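Side-chain contacts in glycoside transferase (Listeria monocytogenes, PDB 6R2M), which is an extracellular glycoside hydrolase that probably acts on exopolysaccharide, although a transferase activity is also attributed to it: residues A186-T191 and D231-T236; K243-Y248 and K253-E258; A266-Y271 and K282-L287. All blocks are in the same frame, centred on the assembly; numbering follows the deposited sequence.

Interaction 1 (A186-T191 and D231-T236); sequences ADPFFT and DNFLQT
Pro188 brings its CB against Phe233 CB, 4.0 Å away, where the two backbones come nearest. The peptide bond before this proline is cis, and just there the chain folds back: Asp187 N donates to Phe189 O, 3.0 Å away, across the turn. Pro188 CG continues toward the Phe233 ring, meeting CD1 at an oblique angle. The same CG lies on one face of the neighbouring Phe189 ring, 3.9 Å above its plane and off-centre, and probably helps to limit its rotation.

Phe189 supplies the aromatic half of the contact. Its CG stands anti to the carbonyl carbon (chi1 -53°), and the far end of the ring swings nearer to the helix than its CB does. The CE1-CZ edge then drops onto one face of Phe233: Phe189 CE1 lies 3.6 Å from Phe233 CE2, displaced toward the rim of that face. This is a T-shaped pair, with ring centroids 4.8 Å apart and planes at 68°. With CG anti to the backbone N (chi1 178°) the Phe233 ring extends from the helix toward the loop, and one of its faces receives the Phe189 edge. No hydrogen bond crosses between the segments; two aromatic rings and a proline make a small, buried apolar contact.

Phe190 then turns to the other side of the loop. Ala186 CB sits over the centre of its ring, which also meets Phe230 and packs on Ile215 and Ala216 of helix 209-223, while Phe190 N is hydrogen-bonded to Gln212 OE1. The loop between helix 179-183 and strand 193-195 is thus pressed against both helix 209-223 and helix 228-241, whose Leu234 packs in turn on helix 262-274.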
loop_
_atom_site.group_PDB
_atom_site.type_symbol
_atom_site.label_atom_id
_atom_site.label_comp_id
_atom_site.label_asym_id
_atom_site.label_seq_id
_atom_site.Cartn_x
_atom_site.Cartn_y
_atom_site.Cartn_z
ATOM N N ALA A 186 -10.860 -17.203 -4.835
ATOM C CA ALA A 186 -10.798 -17.271 -3.379
ATOM C C ALA A 186 -11.694 -18.406 -2.894
ATOM O O ALA A 186 -12.784 -18.614 -3.431
ATOM C CB ALA A 186 -11.229 -15.941 -2.752
ATOM N N ASP A 187 -11.233 -19.161 -1.887
ATOM C CA ASP A 187 -12.031 -20.320 -1.469
ATOM C C ASP A 187 -11.896 -20.683 0.011
ATOM O O ASP A 187 -11.591 -21.840 0.341
ATOM C CB ASP A 187 -11.664 -21.529 -2.332
ATOM C CG ASP A 187 -12.709 -22.635 -2.271
ATOM O OD1 ASP A 187 -13.896 -22.329 -2.030
ATOM O OD2 ASP A 187 -12.330 -23.817 -2.449
ATOM N N PRO A 188 -12.162 -19.754 0.941
ATOM C CA PRO A 188 -12.641 -18.381 0.731
ATOM C C PRO A 188 -11.509 -17.353 0.651
ATOM O O PRO A 188 -11.797 -16.169 0.493
ATOM C CB PRO A 188 -13.513 -18.139 1.967
ATOM C CG PRO A 188 -12.769 -18.882 3.039
ATOM C CD PRO A 188 -12.130 -20.092 2.376
ATOM N N PHE A 189 -10.257 -17.799 0.757
ATOM C CA PHE A 189 -9.104 -16.915 0.680
ATOM C C PHE A 189 -8.449 -17.007 -0.687
ATOM O O PHE A 189 -8.461 -18.055 -1.334
ATOM C CB PHE A 189 -8.082 -17.261 1.759
ATOM C CG PHE A 189 -8.662 -17.306 3.136
ATOM C CD1 PHE A 189 -9.032 -16.129 3.785
ATOM C CD2 PHE A 189 -8.829 -18.522 3.790
ATOM C CE1 PHE A 189 -9.571 -16.166 5.067
ATOM C CE2 PHE A 189 -9.364 -18.561 5.076
ATOM C CZ PHE A 189 -9.730 -17.377 5.707
ATOM N N PHE A 190 -7.864 -15.891 -1.109
ATOM C CA PHE A 190 -7.164 -15.839 -2.384
ATOM C C PHE A 190 -5.851 -16.605 -2.302
ATOM O O PHE A 190 -5.135 -16.526 -1.295
ATOM C CB PHE A 190 -6.841 -14.399 -2.764
ATOM C CG PHE A 190 -8.033 -13.564 -3.101
ATOM C CD1 PHE A 190 -8.556 -13.562 -4.380
ATOM C CD2 PHE A 190 -8.604 -12.721 -2.142
ATOM C CE1 PHE A 190 -9.638 -12.761 -4.697
ATOM C CE2 PHE A 190 -9.695 -11.924 -2.456
ATOM C CZ PHE A 190 -10.206 -11.939 -3.726
ATOM N N THR A 191 -5.519 -17.314 -3.385
ATOM C CA THR A 191 -4.146 -17.756 -3.603
ATOM C C THR A 191 -3.291 -16.532 -3.878
ATOM O O THR A 191 -3.536 -15.816 -4.855
ATOM C CB THR A 191 -4.062 -18.695 -4.800
ATOM O OG1 THR A 191 -4.763 -18.098 -5.894
ATOM C CG2 THR A 191 -4.658 -20.045 -4.485
ATOM N N ASP A 231 -15.768 -12.070 -0.197
ATOM C CA ASP A 231 -16.697 -11.079 0.325
ATOM C C ASP A 231 -17.617 -11.706 1.358
ATOM O O ASP A 231 -17.846 -11.123 2.422
ATOM C CB ASP A 231 -17.503 -10.453 -0.810
ATOM C CG ASP A 231 -18.302 -9.241 -0.363
ATOM O OD1 ASP A 231 -17.689 -8.246 0.065
ATOM O OD2 ASP A 231 -19.548 -9.284 -0.431
ATOM N N ASN A 232 -18.094 -12.929 1.092
ATOM C CA ASN A 232 -18.961 -13.602 2.049
ATOM C C ASN A 232 -18.224 -13.909 3.346
ATOM O O ASN A 232 -18.790 -13.766 4.437
ATOM C CB ASN A 232 -19.520 -14.888 1.454
ATOM C CG ASN A 232 -20.236 -15.729 2.488
ATOM O OD1 ASN A 232 -19.713 -16.747 2.946
ATOM N ND2 ASN A 232 -21.430 -15.293 2.881
ATOM N N PHE A 233 -16.962 -14.329 3.260
ATOM C CA PHE A 233 -16.195 -14.555 4.476
ATOM C C PHE A 233 -16.153 -13.287 5.324
ATOM O O PHE A 233 -16.371 -13.328 6.535
ATOM C CB PHE A 233 -14.777 -15.015 4.133
ATOM C CG PHE A 233 -13.919 -15.223 5.340
ATOM C CD1 PHE A 233 -14.064 -16.352 6.109
ATOM C CD2 PHE A 233 -12.973 -14.277 5.706
ATOM C CE1 PHE A 233 -13.279 -16.548 7.241
ATOM C CE2 PHE A 233 -12.176 -14.468 6.835
ATOM C CZ PHE A 233 -12.336 -15.605 7.595
ATOM N N LEU A 234 -15.865 -12.148 4.701
ATOM C CA LEU A 234 -15.808 -10.896 5.451
ATOM C C LEU A 234 -17.142 -10.596 6.111
ATOM O O LEU A 234 -17.195 -10.229 7.291
ATOM C CB LEU A 234 -15.391 -9.743 4.531
ATOM C CG LEU A 234 -13.986 -9.776 3.927
ATOM C CD1 LEU A 234 -13.782 -8.564 3.032
ATOM C CD2 LEU A 234 -12.903 -9.835 4.997
ATOM N N GLN A 235 -18.236 -10.750 5.359
ATOM C CA GLN A 235 -19.555 -10.440 5.898
ATOM C C GLN A 235 -19.900 -11.344 7.072
ATOM O O GLN A 235 -20.439 -10.876 8.087
ATOM C CB GLN A 235 -20.610 -10.543 4.795
ATOM C CG GLN A 235 -20.570 -9.371 3.816
ATOM C CD GLN A 235 -21.464 -9.585 2.612
ATOM O OE1 GLN A 235 -22.103 -10.629 2.480
ATOM N NE2 GLN A 235 -21.511 -8.595 1.722
ATOM N N THR A 236 -19.594 -12.640 6.966
ATOM C CA THR A 236 -19.986 -13.560 8.031
ATOM C C THR A 236 -19.107 -13.402 9.270
ATOM O O THR A 236 -19.588 -13.591 10.394
ATOM C CB THR A 236 -19.964 -15.007 7.531
ATOM O OG1 THR A 236 -18.628 -15.385 7.157
ATOM C CG2 THR A 236 -20.895 -15.178 6.338
#

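Interaction 2 (K243-Y248 and K253-E258); sequences KVYARY and KKPSSE. Unlike the reference sequence in segment 253-258: Lys254 (reference Asn).
Pro255 packs against both Tyr245 and Tyr248 in the tight part of this contact, its CG meeting each ring. Pro255 CG comes to 3.4 Å from Tyr245 CD2, approaching that ring obliquely, and to 3.9 Å from Tyr248 CE2. The backbones close up beside it: Ser256 N donates to Arg247 O at 2.9 Å. Tyr248 turns its CD2 edge to Lys253 O. With CG anti to the carbonyl carbon (chi1 -71°), its ring runs back along its own segment, toward Tyr245 N, where the hydroxyl accepts a 2.9 Å bond from Tyr245 N and also pairs with Glu237 OE1. That phenol oxygen therefore ties the turn before the strand to helix 228-241.

Toward Glu258 the contact becomes wet. The carbonyl oxygen Glu258 O lies at the CD1-CE1 edge of Tyr245, near the ring plane, and the two side chains run alongside each other in the same direction without their polar ends meeting directly. Water 2 sits in the plane of the Tyr245 ring at its edge and joins three groups: it accepts from Lys243 NZ, donates to Glu258 OE1 and is bonded to Tyr245 OH. Lys243 NZ stays 4.9 Å from Glu258 OE1, so the opposite charges are linked through water. Water 1 makes a second bridge, from Lys243 NZ to Glu258 O. Ser256 OG, at the other rim, lies alongside Arg247 CB but is hydrogen-bonded to Glu206.

Tyr248 and Pro255 form a single antiparallel bridge, a non-hydrogen-bonded pair with CA atoms 4.1 Å apart, as in an irregular beta hairpin; strand 247-249 pairs on its other edge with strand 206-208.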
loop_
_atom_site.group_PDB
_atom_site.type_symbol
_atom_site.label_atom_id
_atom_site.label_comp_id
_atom_site.label_asym_id
_atom_site.label_seq_id
_atom_site.Cartn_x
_atom_site.Cartn_y
_atom_site.Cartn_z
ATOM N N LYS A 243 -15.864 -8.484 14.275
ATOM C CA LYS A 243 -14.448 -8.233 14.047
ATOM C C LYS A 243 -14.030 -8.976 12.790
ATOM O O LYS A 243 -14.702 -9.912 12.347
ATOM C CB LYS A 243 -13.561 -8.713 15.201
ATOM C CG LYS A 243 -13.839 -8.106 16.561
ATOM C CD LYS A 243 -12.925 -8.756 17.597
ATOM C CE LYS A 243 -13.113 -8.146 18.967
ATOM N NZ LYS A 243 -12.142 -8.731 19.929
ATOM N N VAL A 244 -12.883 -8.579 12.247
ATOM C CA VAL A 244 -12.142 -9.392 11.293
ATOM C C VAL A 244 -10.722 -9.504 11.826
ATOM O O VAL A 244 -10.104 -8.493 12.176
ATOM C CB VAL A 244 -12.166 -8.797 9.872
ATOM C CG1 VAL A 244 -11.286 -9.624 8.924
ATOM C CG2 VAL A 244 -13.602 -8.723 9.325
ATOM N N TYR A 245 -10.224 -10.723 11.949
ATOM C CA TYR A 245 -8.949 -10.914 12.619
ATOM C C TYR A 245 -7.783 -10.728 11.655
ATOM O O TYR A 245 -7.944 -10.741 10.431
ATOM C CB TYR A 245 -8.920 -12.291 13.276
ATOM C CG TYR A 245 -9.907 -12.354 14.418
ATOM C CD1 TYR A 245 -9.625 -11.733 15.620
ATOM C CD2 TYR A 245 -11.128 -12.997 14.276
ATOM C CE1 TYR A 245 -10.533 -11.775 16.675
ATOM C CE2 TYR A 245 -12.036 -13.050 15.325
ATOM C CZ TYR A 245 -11.730 -12.435 16.514
ATOM O OH TYR A 245 -12.635 -12.479 17.555
ATOM N N ALA A 246 -6.589 -10.538 12.235
ATOM C CA ALA A 246 -5.407 -10.215 11.444
ATOM C C ALA A 246 -4.921 -11.385 10.603
ATOM O O ALA A 246 -4.385 -11.169 9.508
ATOM C CB ALA A 246 -4.282 -9.740 12.359
ATOM N N ARG A 247 -5.052 -12.615 11.103
ATOM C CA ARG A 247 -4.549 -13.786 10.394
ATOM C C ARG A 247 -5.474 -14.966 10.632
ATOM O O ARG A 247 -5.999 -15.124 11.735
ATOM C CB ARG A 247 -3.141 -14.171 10.854
ATOM C CG ARG A 247 -2.065 -13.168 10.495
ATOM C CD ARG A 247 -0.804 -13.449 11.249
ATOM N NE ARG A 247 0.296 -12.596 10.802
ATOM C CZ ARG A 247 0.666 -11.466 11.392
ATOM N NH1 ARG A 247 0.017 -11.028 12.464
ATOM N NH2 ARG A 247 1.686 -10.767 10.904
ATOM N N TYR A 248 -5.648 -15.809 9.606
ATOM C CA TYR A 248 -6.499 -16.984 9.719
ATOM C C TYR A 248 -5.779 -18.249 9.263
ATOM O O TYR A 248 -4.869 -18.219 8.427
ATOM C CB TYR A 248 -7.787 -16.836 8.891
ATOM C CG TYR A 248 -8.784 -15.846 9.431
ATOM C CD1 TYR A 248 -8.640 -14.480 9.186
ATOM C CD2 TYR A 248 -9.879 -16.272 10.164
ATOM C CE1 TYR A 248 -9.550 -13.569 9.671
ATOM C CE2 TYR A 248 -10.798 -15.364 10.664
ATOM C CZ TYR A 248 -10.625 -14.014 10.410
ATOM O OH TYR A 248 -11.528 -13.097 10.887
ATOM N N LYS A 253 -10.452 -22.201 8.771
ATOM C CA LYS A 253 -11.023 -20.858 8.673
ATOM C C LYS A 253 -11.143 -20.183 10.041
ATOM O O LYS A 253 -11.879 -19.203 10.196
ATOM C CB LYS A 253 -12.377 -20.870 7.957
ATOM C CG LYS A 253 -12.324 -21.490 6.572
ATOM C CD LYS A 253 -13.496 -21.026 5.719
ATOM C CE LYS A 253 -14.747 -21.856 5.950
ATOM N NZ LYS A 253 -15.787 -21.527 4.933
ATOM N N LYS A 254 -10.421 -20.682 11.032
ATOM C CA LYS A 254 -10.398 -20.065 12.350
ATOM C C LYS A 254 -9.238 -19.078 12.461
ATOM O O LYS A 254 -8.203 -19.246 11.804
ATOM C CB LYS A 254 -10.283 -21.132 13.435
ATOM C CG LYS A 254 -11.523 -22.010 13.501
ATOM C CD LYS A 254 -11.482 -23.002 14.647
ATOM C CE LYS A 254 -12.892 -23.326 15.119
ATOM N NZ LYS A 254 -13.922 -22.837 14.153
ATOM N N PRO A 255 -9.383 -18.028 13.267
ATOM C CA PRO A 255 -8.286 -17.063 13.414
ATOM C C PRO A 255 -7.064 -17.729 14.037
ATOM O O PRO A 255 -7.186 -18.628 14.870
ATOM C CB PRO A 255 -8.877 -15.981 14.330
ATOM C CG PRO A 255 -10.351 -16.273 14.405
ATOM C CD PRO A 255 -10.516 -17.727 14.156
ATOM N N SER A 256 -5.868 -17.304 13.600
ATOM C CA SER A 256 -4.639 -17.822 14.198
ATOM C C SER A 256 -4.527 -17.428 15.656
ATOM O O SER A 256 -3.966 -18.174 16.463
ATOM C CB SER A 256 -3.421 -17.308 13.441
ATOM O OG SER A 256 -3.499 -17.679 12.082
ATOM N N SER A 257 -5.018 -16.240 15.982
ATOM C CA SER A 257 -5.168 -15.739 17.336
ATOM C C SER A 257 -6.270 -14.696 17.267
ATOM O O SER A 257 -6.802 -14.403 16.187
ATOM C CB SER A 257 -3.856 -15.153 17.866
ATOM O OG SER A 257 -3.617 -13.870 17.305
ATOM N N GLU A 258 -6.608 -14.099 18.407
ATOM C CA GLU A 258 -7.624 -13.057 18.340
ATOM C C GLU A 258 -7.031 -11.679 18.073
ATOM O O GLU A 258 -7.749 -10.676 18.172
ATOM C CB GLU A 258 -8.480 -13.070 19.611
ATOM C CG GLU A 258 -9.256 -14.384 19.705
ATOM C CD GLU A 258 -10.468 -14.331 20.620
ATOM O OE1 GLU A 258 -10.802 -13.243 21.126
ATOM O OE2 GLU A 258 -11.094 -15.396 20.831
HETATM O O HOH W 1 -9.422 -9.092 19.498
HETATM O O HOH W 2 -11.838 -11.273 19.937
HETATM O O HOH W 3 -13.342 -15.502 18.242
HETATM O O HOH W 4 -5.295 -12.817 14.245
#

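Interaction 3 (A266-Y271 and K282-L287); sequences AFLTQY and KITKEL
Helices 262-274 and 278-290 run antiparallel through this contact, the axes of their short segments passing 8.3 Å apart at a signed angle of -158°, with the CA atoms of Thr269 and Thr284 coming to 5.5 Å. Joined by a short turn, they form an alpha-helical hairpin, a unit consistent with the alpha/alpha barrels common among glycoside hydrolases.

Two threonines fill the middle, lying antiparallel side by side. Their small size is consistent with the close approach of the helices, and their hydroxyls meet in a buried interface. Thr269 OG1 is turned back along its own helix, anti to its carbonyl carbon (chi1 -62°), and is also hydrogen-bonded to Tyr265 O one turn earlier. Thr284 has its OG1 between backbone N and carbonyl carbon (chi1 61°), which swings the oxygen across toward helix 262-274 and leaves CG2 to face Leu268. That methyl reaches Leu268 CB at 4.1 Å, extending the contact on one flank with apolar surface.

On the other flank, the CG2 methyl of Thr269 lies 4.3 Å from Lys285 CB. The lysine chain then leads away from the helix pair, and its NZ makes a salt bridge with Glu289 on its own helix. Farther in, Leu268 touches Leu234 and Thr284 touches Leu238, so helix 228-241 packs along the groove of the hairpin, while helix 301-312 meets Thr269 through Thr310.

At the centre, Thr284 OG1 and Thr269 OG1 stand 2.9 Å apart; Thr284 also has weak options in Asn280 O and Gly281 O.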
loop_
_atom_site.group_PDB
_atom_site.type_symbol
_atom_site.label_atom_id
_atom_site.label_comp_id
_atom_site.label_asym_id
_atom_site.label_seq_id
_atom_site.Cartn_x
_atom_site.Cartn_y
_atom_site.Cartn_z
ATOM N N ALA A 266 -8.345 -0.541 8.162
ATOM C CA ALA A 266 -8.265 0.561 7.207
ATOM C C ALA A 266 -8.621 0.086 5.803
ATOM O O ALA A 266 -9.423 0.722 5.100
ATOM C CB ALA A 266 -6.867 1.181 7.228
ATOM N N PHE A 267 -8.088 -1.068 5.398
ATOM C CA PHE A 267 -8.370 -1.562 4.053
ATOM C C PHE A 267 -9.793 -2.095 3.931
ATOM O O PHE A 267 -10.392 -1.954 2.867
ATOM C CB PHE A 267 -7.360 -2.630 3.663
ATOM C CG PHE A 267 -5.956 -2.113 3.561
ATOM C CD1 PHE A 267 -5.709 -0.768 3.356
ATOM C CD2 PHE A 267 -4.885 -2.973 3.698
ATOM C CE1 PHE A 267 -4.410 -0.290 3.281
ATOM C CE2 PHE A 267 -3.590 -2.518 3.616
ATOM C CZ PHE A 267 -3.344 -1.159 3.408
ATOM N N LEU A 268 -10.350 -2.690 4.997
ATOM C CA LEU A 268 -11.765 -3.071 4.973
ATOM C C LEU A 268 -12.664 -1.859 4.780
ATOM O O LEU A 268 -13.649 -1.919 4.033
ATOM C CB LEU A 268 -12.147 -3.781 6.266
ATOM C CG LEU A 268 -11.834 -5.257 6.341
ATOM C CD1 LEU A 268 -11.938 -5.691 7.785
ATOM C CD2 LEU A 268 -12.839 -6.013 5.474
ATOM N N THR A 269 -12.373 -0.767 5.486
ATOM C CA THR A 269 -13.167 0.441 5.349
ATOM C C THR A 269 -13.129 0.951 3.914
ATOM O O THR A 269 -14.175 1.257 3.328
ATOM C CB THR A 269 -12.659 1.478 6.346
ATOM O OG1 THR A 269 -12.846 0.947 7.667
ATOM C CG2 THR A 269 -13.413 2.790 6.205
ATOM N N GLN A 270 -11.930 0.985 3.311
ATOM C CA GLN A 270 -11.794 1.370 1.907
ATOM C C GLN A 270 -12.558 0.424 0.988
ATOM O O GLN A 270 -13.229 0.863 0.049
ATOM C CB GLN A 270 -10.320 1.390 1.498
ATOM C CG GLN A 270 -9.486 2.378 2.274
ATOM C CD GLN A 270 -7.997 2.235 1.984
ATOM O OE1 GLN A 270 -7.600 1.826 0.896
ATOM N NE2 GLN A 270 -7.170 2.561 2.969
ATOM N N TYR A 271 -12.463 -0.878 1.253
ATOM C CA TYR A 271 -13.098 -1.881 0.405
ATOM C C TYR A 271 -14.619 -1.783 0.475
ATOM O O TYR A 271 -15.310 -1.815 -0.557
ATOM C CB TYR A 271 -12.615 -3.265 0.844
ATOM C CG TYR A 271 -13.396 -4.453 0.307
ATOM C CD1 TYR A 271 -13.050 -5.033 -0.907
ATOM C CD2 TYR A 271 -14.447 -5.009 1.036
ATOM C CE1 TYR A 271 -13.724 -6.138 -1.385
ATOM C CE2 TYR A 271 -15.140 -6.108 0.562
ATOM C CZ TYR A 271 -14.776 -6.661 -0.648
ATOM O OH TYR A 271 -15.473 -7.750 -1.111
ATOM N N LYS A 282 -19.275 1.589 7.810
ATOM C CA LYS A 282 -19.429 2.259 9.103
ATOM C C LYS A 282 -18.908 1.387 10.240
ATOM O O LYS A 282 -18.228 1.877 11.155
ATOM C CB LYS A 282 -20.902 2.593 9.343
ATOM C CG LYS A 282 -21.471 3.693 8.473
ATOM C CD LYS A 282 -22.928 3.977 8.843
ATOM C CE LYS A 282 -23.854 3.757 7.652
ATOM N NZ LYS A 282 -24.372 5.036 7.079
ATOM N N ILE A 283 -19.238 0.094 10.206
ATOM C CA ILE A 283 -18.792 -0.833 11.245
ATOM C C ILE A 283 -17.274 -0.906 11.295
ATOM O O ILE A 283 -16.676 -0.881 12.374
ATOM C CB ILE A 283 -19.422 -2.218 11.019
ATOM C CG1 ILE A 283 -20.937 -2.118 11.262
ATOM C CG2 ILE A 283 -18.784 -3.248 11.942
ATOM C CD1 ILE A 283 -21.712 -3.344 10.812
ATOM N N THR A 284 -16.620 -0.985 10.137
ATOM C CA THR A 284 -15.175 -1.134 10.171
ATOM C C THR A 284 -14.466 0.194 10.396
ATOM O O THR A 284 -13.327 0.195 10.874
ATOM C CB THR A 284 -14.665 -1.808 8.893
ATOM O OG1 THR A 284 -14.987 -1.013 7.742
ATOM C CG2 THR A 284 -15.307 -3.197 8.732
ATOM N N LYS A 285 -15.099 1.322 10.057
ATOM C CA LYS A 285 -14.541 2.606 10.462
ATOM C C LYS A 285 -14.476 2.707 11.983
ATOM O O LYS A 285 -13.468 3.155 12.540
ATOM C CB LYS A 285 -15.359 3.757 9.875
ATOM C CG LYS A 285 -14.775 5.126 10.216
ATOM C CD LYS A 285 -15.361 6.212 9.336
ATOM C CE LYS A 285 -14.529 7.492 9.386
ATOM N NZ LYS A 285 -14.797 8.299 10.605
ATOM N N GLU A 286 -15.538 2.281 12.672
ATOM C CA GLU A 286 -15.514 2.323 14.133
ATOM C C GLU A 286 -14.471 1.363 14.695
ATOM O O GLU A 286 -13.835 1.668 15.712
ATOM C CB GLU A 286 -16.894 2.005 14.699
ATOM C CG GLU A 286 -17.959 3.025 14.334
ATOM C CD GLU A 286 -19.253 2.804 15.093
ATOM O OE1 GLU A 286 -19.203 2.221 16.195
ATOM O OE2 GLU A 286 -20.322 3.209 14.585
ATOM N N LEU A 287 -14.268 0.213 14.043
ATOM C CA LEU A 287 -13.229 -0.711 14.484
ATOM C C LEU A 287 -11.842 -0.118 14.267
ATOM O O LEU A 287 -10.937 -0.327 15.084
ATOM C CB LEU A 287 -13.382 -2.050 13.755
ATOM C CG LEU A 287 -14.542 -2.909 14.293
ATOM C CD1 LEU A 287 -14.927 -4.027 13.320
ATOM C CD2 LEU A 287 -14.154 -3.520 15.642
#

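How the interactions relate
Helix 228-241 and the segments that follow it connect all three contacts. Interactions 1 and 2, with centres about 13 Å apart, share an aromatic cluster: Phe233 CZ meets Tyr248 CE2 at 3.4 Å in an edge-to-face pair, and Phe189 CZ approaches Tyr248 CB to 3.8 Å. Interaction 3 lies about 16 Å, centre to centre, from each of the others. It joins interaction 1 through a probable hydrogen bond, Asp231 OD1 to Tyr271 OH at 2.6 Å, and interaction 2 through Val244 CB on Leu268 CD1, 3.7 Å apart, so the three contacts adjoin one another through side chains around helix 228-241.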